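Long-range contact in sensor protein CpxA (Vibrio parahaemolyticus, PDB 3V67), which probably acts as a membrane-bound sensor histidine kinase of a two-component system, represented here by its periplasmic signal-sensing domain: residues 23-37 with 108-120. Numbering follows the deposited sequence.
Sequences TRDAIQNKYSKETDL and VPIVLADSELLMY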
loop_
_atom_site.group_PDB
_atom_site.type_symbol
_atom_site.label_atom_id
_atom_site.label_comp_id
_atom_site.label_asym_id
_atom_site.label_seq_id
_atom_site.Cartn_x
_atom_site.Cartn_y
_atom_site.Cartn_z
ATOM N N THR A 23 0.967 7.365 -18.118
ATOM C CA THR A 23 -0.269 7.451 -18.893
ATOM C C THR A 23 -0.725 8.898 -19.048
ATOM O O THR A 23 -1.420 9.234 -20.003
ATOM C CB THR A 23 -1.428 6.608 -18.301
ATOM O OG1 THR A 23 -2.277 7.439 -17.502
ATOM C CG2 THR A 23 -0.905 5.451 -17.472
ATOM N N ARG A 24 -0.336 9.750 -18.105
ATOM C CA ARG A 24 -0.611 11.178 -18.218
ATOM C C ARG A 24 0.133 11.725 -19.428
ATOM O O ARG A 24 -0.472 12.327 -20.318
ATOM C CB ARG A 24 -0.181 11.914 -16.945
ATOM C CG ARG A 24 -0.660 13.364 -16.829
ATOM C CD ARG A 24 0.289 14.350 -17.503
ATOM N NE ARG A 24 1.690 13.979 -17.322
ATOM C CZ ARG A 24 2.452 14.370 -16.304
ATOM N NH1 ARG A 24 1.957 15.154 -15.356
ATOM N NH2 ARG A 24 3.713 13.971 -16.232
ATOM N N ASP A 25 1.447 11.509 -19.452
ATOM C CA ASP A 25 2.279 11.935 -20.574
ATOM C C ASP A 25 1.784 11.346 -21.891
ATOM O O ASP A 25 1.793 12.015 -22.926
ATOM C CB ASP A 25 3.741 11.541 -20.340
ATOM C CG ASP A 25 4.486 12.541 -19.474
ATOM O OD1 ASP A 25 3.826 13.369 -18.813
ATOM O OD2 ASP A 25 5.735 12.501 -19.451
ATOM N N ALA A 26 1.344 10.091 -21.840
ATOM C CA ALA A 26 0.844 9.404 -23.029
ATOM C C ALA A 26 -0.433 10.041 -23.568
ATOM O O ALA A 26 -0.563 10.261 -24.771
ATOM C CB ALA A 26 0.616 7.934 -22.732
ATOM N N ILE A 27 -1.376 10.324 -22.673
ATOM C CA ILE A 27 -2.626 10.978 -23.047
ATOM C C ILE A 27 -2.346 12.378 -23.589
ATOM O O ILE A 27 -2.966 12.818 -24.564
ATOM C CB ILE A 27 -3.606 11.051 -21.853
ATOM C CG1 ILE A 27 -4.163 9.660 -21.537
ATOM C CG2 ILE A 27 -4.746 12.013 -22.139
ATOM C CD1 ILE A 27 -5.232 9.655 -20.456
ATOM N N GLN A 28 -1.398 13.063 -22.958
ATOM C CA GLN A 28 -0.968 14.383 -23.402
ATOM C C GLN A 28 -0.425 14.348 -24.824
ATOM O O GLN A 28 -0.746 15.207 -25.642
ATOM C CB GLN A 28 0.096 14.946 -22.458
ATOM C CG GLN A 28 -0.435 15.915 -21.425
ATOM C CD GLN A 28 0.648 16.454 -20.520
ATOM O OE1 GLN A 28 0.408 17.353 -19.716
ATOM N NE2 GLN A 28 1.854 15.914 -20.653
ATOM N N ASN A 29 0.400 13.349 -25.114
ATOM C CA ASN A 29 1.010 13.234 -26.434
ATOM C C ASN A 29 0.052 12.743 -27.514
ATOM O O ASN A 29 0.172 13.127 -28.678
ATOM C CB ASN A 29 2.254 12.344 -26.382
ATOM C CG ASN A 29 3.532 13.147 -26.275
ATOM O OD1 ASN A 29 3.635 14.244 -26.827
ATOM N ND2 ASN A 29 4.516 12.608 -25.562
ATOM N N LYS A 30 -0.896 11.897 -27.127
ATOM C CA LYS A 30 -1.861 11.358 -28.077
ATOM C C LYS A 30 -2.793 12.438 -28.614
ATOM O O LYS A 30 -3.084 12.484 -29.811
ATOM C CB LYS A 30 -2.684 10.240 -27.440
ATOM C CG LYS A 30 -3.825 9.765 -28.319
ATOM C CD LYS A 30 -4.451 8.488 -27.796
ATOM C CE LYS A 30 -5.537 8.000 -28.740
ATOM N NZ LYS A 30 -6.087 6.685 -28.319
ATOM N N TYR A 31 -3.253 13.311 -27.726
ATOM C CA TYR A 31 -4.228 14.327 -28.096
ATOM C C TYR A 31 -3.615 15.716 -28.204
ATOM O O TYR A 31 -4.306 16.720 -28.029
ATOM C CB TYR A 31 -5.379 14.338 -27.090
ATOM C CG TYR A 31 -6.095 13.014 -27.002
ATOM C CD1 TYR A 31 -5.763 12.085 -26.025
ATOM C CD2 TYR A 31 -7.093 12.686 -27.906
ATOM C CE1 TYR A 31 -6.413 10.868 -25.946
ATOM C CE2 TYR A 31 -7.750 11.474 -27.837
ATOM C CZ TYR A 31 -7.407 10.568 -26.856
ATOM O OH TYR A 31 -8.062 9.359 -26.787
ATOM N N SER A 32 -2.321 15.769 -28.500
ATOM C CA SER A 32 -1.617 17.040 -28.629
ATOM C C SER A 32 -2.144 17.840 -29.817
ATOM O O SER A 32 -2.054 19.068 -29.845
ATOM C CB SER A 32 -0.111 16.807 -28.776
ATOM O OG SER A 32 0.176 16.032 -29.928
ATOM N N LYS A 33 -2.699 17.133 -30.794
ATOM C CA LYS A 33 -3.236 17.768 -31.989
ATOM C C LYS A 33 -4.611 18.384 -31.744
ATOM O O LYS A 33 -4.980 19.367 -32.387
ATOM C CB LYS A 33 -3.315 16.757 -33.134
ATOM C CG LYS A 33 -3.872 15.400 -32.721
ATOM C CD LYS A 33 -4.332 14.605 -33.933
ATOM C CE LYS A 33 -3.241 14.520 -34.989
ATOM N NZ LYS A 33 -2.742 13.128 -35.158
ATOM N N GLU A 34 -5.364 17.807 -30.813
ATOM C CA GLU A 34 -6.743 18.226 -30.581
ATOM C C GLU A 34 -6.841 19.551 -29.823
ATOM O O GLU A 34 -6.166 19.753 -28.814
ATOM C CB GLU A 34 -7.524 17.128 -29.854
ATOM C CG GLU A 34 -9.008 17.418 -29.723
ATOM C CD GLU A 34 -9.664 17.705 -31.058
ATOM O OE1 GLU A 34 -10.374 18.727 -31.161
ATOM O OE2 GLU A 34 -9.474 16.911 -32.004
ATOM N N THR A 35 -7.691 20.446 -30.318
ATOM C CA THR A 35 -7.865 21.765 -29.713
ATOM C C THR A 35 -9.182 21.878 -28.952
ATOM O O THR A 35 -9.430 22.874 -28.273
ATOM C CB THR A 35 -7.823 22.886 -30.771
ATOM O OG1 THR A 35 -8.897 22.709 -31.703
ATOM C CG2 THR A 35 -6.495 22.874 -31.516
ATOM N N ASP A 36 -10.031 20.864 -29.077
ATOM C CA ASP A 36 -11.307 20.857 -28.371
ATOM C C ASP A 36 -11.224 19.962 -27.143
ATOM O O ASP A 36 -10.996 18.757 -27.257
ATOM C CB ASP A 36 -12.434 20.389 -29.292
ATOM C CG ASP A 36 -13.803 20.558 -28.667
ATOM O OD1 ASP A 36 -14.249 19.643 -27.946
ATOM O OD2 ASP A 36 -14.440 21.605 -28.901
ATOM N N LEU A 37 -11.404 20.560 -25.970
ATOM C CA LEU A 37 -11.310 19.835 -24.709
ATOM C C LEU A 37 -12.404 18.774 -24.602
ATOM O O LEU A 37 -12.138 17.636 -24.208
ATOM C CB LEU A 37 -11.400 20.809 -23.529
ATOM C CG LEU A 37 -10.626 20.504 -22.238
ATOM C CD1 LEU A 37 -11.568 20.489 -21.042
ATOM C CD2 LEU A 37 -9.839 19.199 -22.325
ATOM N N VAL A 108 -2.660 14.699 -10.713
ATOM C CA VAL A 108 -1.413 15.010 -11.410
ATOM C C VAL A 108 -1.705 16.025 -12.508
ATOM O O VAL A 108 -2.722 15.925 -13.186
ATOM C CB VAL A 108 -0.722 13.751 -12.005
ATOM C CG1 VAL A 108 -0.291 12.805 -10.892
ATOM C CG2 VAL A 108 -1.626 13.037 -12.998
ATOM N N PRO A 109 -0.827 17.021 -12.675
ATOM C CA PRO A 109 -1.093 18.041 -13.695
ATOM C C PRO A 109 -1.142 17.454 -15.099
ATOM O O PRO A 109 -0.426 16.500 -15.395
ATOM C CB PRO A 109 0.095 18.996 -13.556
ATOM C CG PRO A 109 1.156 18.202 -12.860
ATOM C CD PRO A 109 0.427 17.277 -11.946
ATOM N N ILE A 110 -1.995 18.013 -15.949
ATOM C CA ILE A 110 -2.080 17.574 -17.334
ATOM C C ILE A 110 -2.467 18.742 -18.231
ATOM O O ILE A 110 -3.150 19.663 -17.800
ATOM C CB ILE A 110 -3.071 16.396 -17.504
ATOM C CG1 ILE A 110 -2.831 15.670 -18.833
ATOM C CG2 ILE A 110 -4.515 16.871 -17.378
ATOM C CD1 ILE A 110 -3.684 14.428 -19.023
ATOM N N VAL A 111 -1.999 18.718 -19.473
ATOM C CA VAL A 111 -2.348 19.763 -20.423
ATOM C C VAL A 111 -3.107 19.167 -21.597
ATOM O O VAL A 111 -2.561 18.373 -22.368
ATOM C CB VAL A 111 -1.108 20.509 -20.946
ATOM C CG1 VAL A 111 -1.509 21.511 -22.018
ATOM C CG2 VAL A 111 -0.379 21.203 -19.802
ATOM N N LEU A 112 -4.371 19.558 -21.723
ATOM C CA LEU A 112 -5.219 19.084 -22.804
ATOM C C LEU A 112 -5.897 20.269 -23.469
ATOM O O LEU A 112 -6.483 21.109 -22.786
ATOM C CB LEU A 112 -6.268 18.105 -22.269
ATOM C CG LEU A 112 -5.749 16.819 -21.614
ATOM C CD1 LEU A 112 -6.912 15.953 -21.150
ATOM C CD2 LEU A 112 -4.843 16.043 -22.563
ATOM N N ALA A 113 -5.811 20.329 -24.796
ATOM C CA ALA A 113 -6.374 21.432 -25.576
ATOM C C ALA A 113 -5.851 22.794 -25.114
ATOM O O ALA A 113 -6.620 23.746 -24.983
ATOM C CB ALA A 113 -7.900 21.399 -25.533
ATOM N N ASP A 114 -4.545 22.869 -24.866
ATOM C CA ASP A 114 -3.902 24.084 -24.365
ATOM C C ASP A 114 -4.518 24.602 -23.063
ATOM O O ASP A 114 -4.441 25.792 -22.762
ATOM C CB ASP A 114 -3.896 25.186 -25.429
ATOM C CG ASP A 114 -2.656 25.146 -26.301
ATOM O OD1 ASP A 114 -1.567 24.832 -25.774
ATOM O OD2 ASP A 114 -2.766 25.431 -27.512
ATOM N N SER A 115 -5.124 23.701 -22.295
ATOM C CA SER A 115 -5.689 24.053 -20.998
ATOM C C SER A 115 -4.996 23.262 -19.898
ATOM O O SER A 115 -4.721 22.074 -20.059
ATOM C CB SER A 115 -7.190 23.770 -20.971
ATOM O OG SER A 115 -7.849 24.432 -22.039
ATOM N N GLU A 116 -4.708 23.927 -18.785
ATOM C CA GLU A 116 -4.087 23.272 -17.639
ATOM C C GLU A 116 -5.135 22.678 -16.703
ATOM O O GLU A 116 -5.899 23.400 -16.054
ATOM C CB GLU A 116 -3.186 24.244 -16.875
ATOM C CG GLU A 116 -1.855 24.515 -17.550
ATOM C CD GLU A 116 -1.026 25.542 -16.801
ATOM O OE1 GLU A 116 -1.620 26.384 -16.093
ATOM O OE2 GLU A 116 0.217 25.509 -16.916
ATOM N N LEU A 117 -5.157 21.352 -16.642
ATOM C CA LEU A 117 -6.130 20.619 -15.845
ATOM C C LEU A 117 -5.433 19.625 -14.927
ATOM O O LEU A 117 -4.203 19.579 -14.857
ATOM C CB LEU A 117 -7.092 19.863 -16.761
ATOM C CG LEU A 117 -7.762 20.687 -17.859
ATOM C CD1 LEU A 117 -8.576 19.785 -18.771
ATOM C CD2 LEU A 117 -8.632 21.782 -17.253
ATOM N N LEU A 118 -6.230 18.819 -14.235
ATOM C CA LEU A 118 -5.699 17.807 -13.334
ATOM C C LEU A 118 -6.314 16.447 -13.633
ATOM O O LEU A 118 -7.515 16.333 -13.878
ATOM C CB LEU A 118 -5.953 18.207 -11.881
ATOM C CG LEU A 118 -5.308 19.532 -11.471
ATOM C CD1 LEU A 118 -6.064 20.155 -10.317
ATOM C CD2 LEU A 118 -3.842 19.319 -11.106
ATOM N N MET A 119 -5.473 15.420 -13.615
ATOM C CA MET A 119 -5.879 14.061 -13.923
ATOM C C MET A 119 -5.883 13.214 -12.659
ATOM O O MET A 119 -5.065 13.410 -11.751
ATOM C CB MET A 119 -4.936 13.444 -14.960
ATOM C CG MET A 119 -5.458 12.163 -15.599
ATOM S SD MET A 119 -4.210 11.294 -16.573
ATOM C CE MET A 119 -3.398 10.344 -15.295
ATOM N N TYR A 120 -6.814 12.272 -12.612
ATOM C CA TYR A 120 -6.972 11.384 -11.476
ATOM C C TYR A 120 -7.228 9.985 -12.015
ATOM O O TYR A 120 -7.630 9.824 -13.169
ATOM C CB TYR A 120 -8.171 11.808 -10.630
ATOM C CG TYR A 120 -8.198 13.260 -10.205
ATOM C CD1 TYR A 120 -7.835 13.631 -8.914
ATOM C CD2 TYR A 120 -8.618 14.257 -11.079
ATOM C CE1 TYR A 120 -7.874 14.954 -8.511
ATOM C CE2 TYR A 120 -8.654 15.587 -10.687
ATOM C CZ TYR A 120 -8.284 15.929 -9.404
ATOM O OH TYR A 120 -8.320 17.246 -9.008
HETATM O O HOH W 1 -1.974 17.353 -25.116
HETATM O O HOH W 2 -4.304 18.469 -26.235
#
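Helix 23-30 runs nearly parallel to strand 108-112, 11° between directions at a closest axis approach of 8.1 Å, and Arg24 and Gln28, one turn apart, both bond to the strand's backbone. Arg24 NH1 donates to Pro109 O at 2.7 Å (N-H...O 161°), with the acceptor close to the guanidinium plane. The bent arginine chain runs alongside Ile110, antiparallel to it, CD 3.6 Å from CG1, while NE and NH2 both reach Asp25 OD1 in a side-on salt bridge that, with the Pro109 bond, limits guanidinium rotation. Gln28, its chain straight past CG, accepts through OE1 from Val111 N (2.8 Å, N-H...O 143°), which lies in the side-chain amide plane on a lone pair. Between them in sequence, Ile27 places CG2 4.1 Å from both Ile110 CD1 and Leu112 CD2. In this PAS-fold domain the helix packs on the antiparallel sheet, whose strands 102-112 and 115-124 form a hairpin closed by a type I' turn. Met119, on the second strand, brings CE within 3.9 Å of Arg24 CB. After the helix, residues 34-37 lie against Ala113: its CB is 3.5 Å from Thr35 O, and Leu37 meets Leu117 tip to tip, CD2 to CD1 3.8 Å.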